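Local atomic coordinates of putative uncharacterized protein (Chaetomium thermophilum, PDB entry 5T8V), a protein that probably acts as a loader of the cohesin ring onto chromatin, the crystallised part being its C-terminal helical-repeat fragment. Residues I166-R174 / D242-F253. Sequence-based numbering, arbitrary orientation.
Sequences IIMPLAELR and DSVIETQKFDGF
Phe250, Val244 and Ile167 bury the most surface where the C-terminal end of helix 149-172 meets the start of helix 247-267 and the loop before it. Both lie in the N-terminal part of the C-terminal fragment of Scc2, an all-helical cohesin loader with HEAT repeats. Their short segments run roughly antiparallel, at 141°, with axes 10.9 Å apart. No hydrogen bond joins the two segments; the contact is mainly apolar and largely buried.

Phe250 lays one ring face on the helix at Ala171. Ala171 CB sits over the ring centre, 3.7 Å from the centroid of the Phe250 ring, in a CH-pi contact. Phe250 CZ also meets Leu170 CB at 4.1 Å. Met197 of helix 190-213 touches the same ring and Leu170.

One turn further along, Phe253 takes Ile167 in the same way. Ile167 has CG2 anti to its backbone N, and this methyl stands over the centre of the Phe253 ring. The CG1 branch of Ile167 stays over the same face, near its rim, and Ile167 CD1 comes to 3.4 Å from Phe253 CE1. Leu231 of helix 218-232 also packs on Ile167.

Val244, in the loop, sets its CG2 methyl against two leucines. Val244 CG2 lies 3.9 Å from Leu173 CD2 and somewhat farther from Leu170 CD2. Leu186 of helix 180-187 touches all three side chains.

Past the helix end, Arg174 bends back at chi2 (-67°). Its NH1 bonds to Ala171 O and Leu173 O, both in the guanidinium plane, while NH2 bonds to Glu235 O. A leucine in its place would probably leave these three carbonyl oxygens without their guanidinium donor. Arg174 also meets the 242-253 segment through its aliphatic part: CD lies 3.5 Å from Asp242 O and 4.1 Å from Asp242 CB.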
ATOM      1  N   ILE A 166      34.815 -31.429  30.532  1.00 23.25           N
ATOM      2  CA  ILE A 166      35.256 -30.287  31.330  1.00 22.66           C
ATOM      3  C   ILE A 166      34.756 -28.977  30.733  1.00 23.70           C
ATOM      4  O   ILE A 166      34.020 -28.229  31.385  1.00 24.33           O
ATOM      5  CB  ILE A 166      36.790 -30.286  31.467  1.00 20.49           C
ATOM      6  CG1 ILE A 166      37.240 -31.560  32.195  1.00 21.87           C
ATOM      7  CG2 ILE A 166      37.258 -29.039  32.215  1.00 20.13           C
ATOM      8  CD1 ILE A 166      38.729 -31.654  32.479  1.00 21.48           C
ATOM      9  N   ILE A 167      35.150 -28.690  29.492  1.00 34.51           N
ATOM     10  CA  ILE A 167      34.891 -27.374  28.908  1.00 33.43           C
ATOM     11  C   ILE A 167      33.392 -27.103  28.851  1.00 34.94           C
ATOM     12  O   ILE A 167      32.898 -26.100  29.384  1.00 35.87           O
ATOM     13  CB  ILE A 167      35.538 -27.272  27.515  1.00 31.57           C
ATOM     14  CG1 ILE A 167      37.046 -27.522  27.610  1.00 30.73           C
ATOM     15  CG2 ILE A 167      35.283 -25.902  26.905  1.00 32.14           C
ATOM     16  CD1 ILE A 167      37.711 -27.790  26.278  1.00 30.49           C
ATOM     17  N   MET A 168      32.644 -27.998  28.206  1.00 31.79           N
ATOM     18  CA  MET A 168      31.205 -27.796  28.065  1.00 33.10           C
ATOM     19  C   MET A 168      30.487 -27.800  29.408  1.00 33.85           C
ATOM     20  O   MET A 168      29.762 -26.832  29.699  1.00 35.13           O
ATOM     21  CB  MET A 168      30.631 -28.856  27.120  1.00 33.76           C
ATOM     22  CG  MET A 168      31.252 -28.852  25.724  1.00 33.17           C
ATOM     23  SD  MET A 168      30.886 -27.371  24.758  1.00 34.52           S
ATOM     24  CE  MET A 168      29.127 -27.555  24.485  1.00 36.56           C
ATOM     25  N   PRO A 169      30.631 -28.816  30.264  1.00 27.53           N
ATOM     26  CA  PRO A 169      29.913 -28.777  31.549  1.00 29.73           C
ATOM     27  C   PRO A 169      30.297 -27.596  32.424  1.00 29.86           C
ATOM     28  O   PRO A 169      29.459 -27.116  33.198  1.00 31.14           O
ATOM     29  CB  PRO A 169      30.283 -30.116  32.205  1.00 29.12           C
ATOM     30  CG  PRO A 169      31.509 -30.580  31.495  1.00 27.14           C
ATOM     31  CD  PRO A 169      31.400 -30.062  30.100  1.00 26.48           C
ATOM     32  N   LEU A 170      31.536 -27.109  32.330  1.00 30.77           N
ATOM     33  CA  LEU A 170      31.915 -25.927  33.099  1.00 31.10           C
ATOM     34  C   LEU A 170      31.250 -24.676  32.545  1.00 32.60           C
ATOM     35  O   LEU A 170      30.766 -23.834  33.310  1.00 34.67           O
ATOM     36  CB  LEU A 170      33.434 -25.762  33.109  1.00 30.67           C
ATOM     37  CG  LEU A 170      34.193 -26.571  34.165  1.00 31.91           C
ATOM     38  CD1 LEU A 170      35.687 -26.499  33.913  1.00 31.27           C
ATOM     39  CD2 LEU A 170      33.878 -26.068  35.561  1.00 33.39           C
ATOM     40  N   ALA A 171      31.218 -24.535  31.219  1.00 24.85           N
ATOM     41  CA  ALA A 171      30.542 -23.389  30.624  1.00 25.85           C
ATOM     42  C   ALA A 171      29.057 -23.392  30.958  1.00 27.86           C
ATOM     43  O   ALA A 171      28.473 -22.337  31.231  1.00 29.21           O
ATOM     44  CB  ALA A 171      30.749 -23.390  29.111  1.00 25.16           C
ATOM     45  N   GLU A 172      28.428 -24.570  30.954  1.00 49.98           N
ATOM     46  CA  GLU A 172      26.987 -24.660  31.154  1.00 53.30           C
ATOM     47  C   GLU A 172      26.581 -24.609  32.621  1.00 54.08           C
ATOM     48  O   GLU A 172      25.410 -24.338  32.912  1.00 56.77           O
ATOM     49  CB  GLU A 172      26.451 -25.950  30.532  1.00 55.50           C
ATOM     50  CG  GLU A 172      26.678 -26.056  29.033  1.00 57.91           C
ATOM     51  CD  GLU A 172      25.989 -27.259  28.420  1.00 60.01           C
ATOM     52  OE1 GLU A 172      25.262 -27.965  29.150  1.00 61.90           O
ATOM     53  OE2 GLU A 172      26.174 -27.498  27.207  1.00 59.96           O
ATOM     54  N   LEU A 173      27.506 -24.856  33.545  1.00 39.65           N
ATOM     55  CA  LEU A 173      27.151 -24.946  34.956  1.00 40.66           C
ATOM     56  C   LEU A 173      26.681 -23.595  35.480  1.00 42.85           C
ATOM     57  O   LEU A 173      27.348 -22.574  35.286  1.00 42.39           O
ATOM     58  CB  LEU A 173      28.344 -25.434  35.774  1.00 38.42           C
ATOM     59  CG  LEU A 173      28.017 -25.791  37.224  1.00 39.30           C
ATOM     60  CD1 LEU A 173      27.254 -27.104  37.285  1.00 39.88           C
ATOM     61  CD2 LEU A 173      29.285 -25.857  38.061  1.00 38.90           C
ATOM     62  N   ARG A 174      25.537 -23.597  36.159  1.00 43.30           N
ATOM     63  CA  ARG A 174      24.950 -22.396  36.729  1.00 45.32           C
ATOM     64  C   ARG A 174      24.805 -22.553  38.237  1.00 48.00           C
ATOM     65  O   ARG A 174      25.061 -23.617  38.807  1.00 47.34           O
ATOM     66  CB  ARG A 174      23.588 -22.097  36.092  1.00 46.74           C
ATOM     67  CG  ARG A 174      23.653 -21.832  34.598  1.00 46.25           C
ATOM     68  CD  ARG A 174      24.402 -20.543  34.285  1.00 45.64           C
ATOM     69  NE  ARG A 174      24.511 -20.312  32.846  1.00 44.73           N
ATOM     70  CZ  ARG A 174      25.488 -20.783  32.076  1.00 41.84           C
ATOM     71  NH1 ARG A 174      26.462 -21.519  32.596  1.00 39.07           N
ATOM     72  NH2 ARG A 174      25.492 -20.517  30.777  1.00 41.93           N
ATOM     73  N   ASP A 242      27.191 -15.777  37.006  1.00 59.66           N
ATOM     74  CA  ASP A 242      26.757 -17.169  37.088  1.00 59.76           C
ATOM     75  C   ASP A 242      27.638 -18.087  36.244  1.00 53.17           C
ATOM     76  O   ASP A 242      27.184 -19.125  35.758  1.00 51.32           O
ATOM     77  CB  ASP A 242      25.288 -17.307  36.686  1.00 64.56           C
ATOM     78  CG  ASP A 242      24.915 -16.433  35.513  1.00 66.11           C
ATOM     79  OD1 ASP A 242      25.801 -16.118  34.697  1.00 65.10           O
ATOM     80  OD2 ASP A 242      23.725 -16.063  35.414  1.00 67.52           O
ATOM     81  N   SER A 243      28.911 -17.729  36.095  1.00 64.02           N
ATOM     82  CA  SER A 243      29.893 -18.549  35.399  1.00 60.61           C
ATOM     83  C   SER A 243      31.041 -18.862  36.345  1.00 58.67           C
ATOM     84  O   SER A 243      31.500 -17.987  37.085  1.00 58.90           O
ATOM     85  CB  SER A 243      30.424 -17.838  34.156  1.00 59.28           C
ATOM     86  OG  SER A 243      31.040 -16.610  34.506  1.00 60.70           O
ATOM     87  N   VAL A 244      31.506 -20.112  36.313  1.00 52.13           N
ATOM     88  CA  VAL A 244      32.591 -20.528  37.198  1.00 50.78           C
ATOM     89  C   VAL A 244      33.827 -19.671  36.959  1.00 48.33           C
ATOM     90  O   VAL A 244      34.474 -19.203  37.904  1.00 48.87           O
ATOM     91  CB  VAL A 244      32.897 -22.025  37.004  1.00 50.86           C
ATOM     92  CG1 VAL A 244      34.056 -22.458  37.893  1.00 51.76           C
ATOM     93  CG2 VAL A 244      31.661 -22.862  37.304  1.00 53.16           C
ATOM     94  N   ILE A 245      34.178 -19.458  35.691  1.00 36.45           N
ATOM     95  CA  ILE A 245      35.338 -18.661  35.315  1.00 35.20           C
ATOM     96  C   ILE A 245      34.887 -17.569  34.353  1.00 34.37           C
ATOM     97  O   ILE A 245      33.732 -17.518  33.928  1.00 34.60           O
ATOM     98  CB  ILE A 245      36.459 -19.516  34.687  1.00 33.52           C
ATOM     99  CG1 ILE A 245      35.950 -20.241  33.438  1.00 32.13           C
ATOM    100  CG2 ILE A 245      36.989 -20.512  35.708  1.00 34.52           C
ATOM    101  CD1 ILE A 245      37.022 -21.010  32.688  1.00 30.58           C
ATOM    102  N   GLU A 246      35.825 -16.687  34.015  1.00 55.95           N
ATOM    103  CA  GLU A 246      35.525 -15.586  33.111  1.00 57.57           C
ATOM    104  C   GLU A 246      35.007 -16.110  31.779  1.00 54.82           C
ATOM    105  O   GLU A 246      35.628 -16.969  31.146  1.00 53.37           O
ATOM    106  CB  GLU A 246      36.771 -14.727  32.896  1.00 60.32           C
ATOM    107  CG  GLU A 246      37.151 -13.886  34.103  1.00 65.24           C
ATOM    108  CD  GLU A 246      38.410 -13.073  33.878  1.00 67.01           C
ATOM    109  OE1 GLU A 246      39.057 -13.255  32.824  1.00 67.32           O
ATOM    110  OE2 GLU A 246      38.754 -12.251  34.756  1.00 68.81           O
ATOM    111  N   THR A 247      33.859 -15.578  31.356  1.00 46.17           N
ATOM    112  CA  THR A 247      33.240 -16.001  30.105  1.00 44.46           C
ATOM    113  C   THR A 247      34.184 -15.852  28.916  1.00 43.66           C
ATOM    114  O   THR A 247      34.118 -16.643  27.964  1.00 43.80           O
ATOM    115  CB  THR A 247      31.967 -15.187  29.877  1.00 44.29           C
ATOM    116  OG1 THR A 247      32.255 -13.793  30.036  1.00 44.52           O
ATOM    117  CG2 THR A 247      30.886 -15.588  30.877  1.00 45.37           C
ATOM    118  N   GLN A 248      35.063 -14.847  28.946  1.00 55.68           N
ATOM    119  CA  GLN A 248      35.955 -14.607  27.816  1.00 54.31           C
ATOM    120  C   GLN A 248      36.813 -15.826  27.499  1.00 52.40           C
ATOM    121  O   GLN A 248      37.157 -16.053  26.334  1.00 52.36           O
ATOM    122  CB  GLN A 248      36.845 -13.397  28.097  1.00 57.14           C
ATOM    123  CG  GLN A 248      36.079 -12.086  28.217  1.00 61.52           C
ATOM    124  CD  GLN A 248      36.978 -10.869  28.098  1.00 63.65           C
ATOM    125  OE1 GLN A 248      38.126 -10.970  27.662  1.00 62.93           O
ATOM    126  NE2 GLN A 248      36.460  -9.710  28.487  1.00 66.07           N
ATOM    127  N   LYS A 249      37.176 -16.613  28.511  1.00 37.24           N
ATOM    128  CA  LYS A 249      37.940 -17.832  28.268  1.00 35.85           C
ATOM    129  C   LYS A 249      37.170 -18.771  27.340  1.00 34.10           C
ATOM    130  O   LYS A 249      37.697 -19.252  26.321  1.00 33.02           O
ATOM    131  CB  LYS A 249      38.256 -18.496  29.612  1.00 38.30           C
ATOM    132  CG  LYS A 249      39.438 -19.449  29.612  1.00 39.65           C
ATOM    133  CD  LYS A 249      40.762 -18.729  29.352  1.00 40.54           C
ATOM    134  CE  LYS A 249      41.905 -19.717  29.209  1.00 40.63           C
ATOM    135  NZ  LYS A 249      43.171 -19.058  28.785  1.00 40.13           N
ATOM    136  N   PHE A 250      35.896 -19.008  27.660  1.00 27.81           N
ATOM    137  CA  PHE A 250      35.055 -19.825  26.796  1.00 26.60           C
ATOM    138  C   PHE A 250      34.921 -19.197  25.413  1.00 25.81           C
ATOM    139  O   PHE A 250      34.921 -19.907  24.399  1.00 25.62           O
ATOM    140  CB  PHE A 250      33.683 -20.027  27.437  1.00 27.32           C
ATOM    141  CG  PHE A 250      33.728 -20.763  28.748  1.00 28.77           C
ATOM    142  CD1 PHE A 250      34.172 -22.073  28.807  1.00 28.70           C
ATOM    143  CD2 PHE A 250      33.316 -20.150  29.918  1.00 30.36           C
ATOM    144  CE1 PHE A 250      34.211 -22.755  30.009  1.00 30.14           C
ATOM    145  CE2 PHE A 250      33.352 -20.829  31.122  1.00 31.81           C
ATOM    146  CZ  PHE A 250      33.799 -22.133  31.166  1.00 31.68           C
ATOM    147  N   ASP A 251      34.804 -17.865  25.347  1.00 30.09           N
ATOM    148  CA  ASP A 251      34.840 -17.209  24.044  1.00 29.46           C
ATOM    149  C   ASP A 251      36.081 -17.631  23.268  1.00 27.35           C
ATOM    150  O   ASP A 251      36.008 -17.937  22.071  1.00 27.25           O
ATOM    151  CB  ASP A 251      34.805 -15.687  24.198  1.00 31.56           C
ATOM    152  CG  ASP A 251      33.477 -15.179  24.731  1.00 34.24           C
ATOM    153  OD1 ASP A 251      32.518 -15.976  24.822  1.00 35.08           O
ATOM    154  OD2 ASP A 251      33.393 -13.973  25.046  1.00 35.43           O
ATOM    155  N   GLY A 252      37.231 -17.660  23.944  1.00 23.16           N
ATOM    156  CA  GLY A 252      38.441 -18.143  23.303  1.00 21.68           C
ATOM    157  C   GLY A 252      38.269 -19.536  22.737  1.00 21.07           C
ATOM    158  O   GLY A 252      38.732 -19.831  21.630  1.00 20.34           O
ATOM    159  N   PHE A 253      37.591 -20.413  23.480  1.00 25.64           N
ATOM    160  CA  PHE A 253      37.307 -21.735  22.928  1.00 25.25           C
ATOM    161  C   PHE A 253      36.497 -21.631  21.639  1.00 25.29           C
ATOM    162  O   PHE A 253      36.824 -22.275  20.634  1.00 24.22           O
ATOM    163  CB  PHE A 253      36.579 -22.600  23.951  1.00 25.68           C
ATOM    164  CG  PHE A 253      37.490 -23.229  24.955  1.00 26.34           C
ATOM    165  CD1 PHE A 253      38.311 -24.280  24.593  1.00 25.84           C
ATOM    166  CD2 PHE A 253      37.531 -22.767  26.255  1.00 27.83           C
ATOM    167  CE1 PHE A 253      39.156 -24.862  25.514  1.00 27.04           C
ATOM    168  CE2 PHE A 253      38.371 -23.346  27.180  1.00 28.58           C
ATOM    169  CZ  PHE A 253      39.184 -24.397  26.809  1.00 27.97           C
TER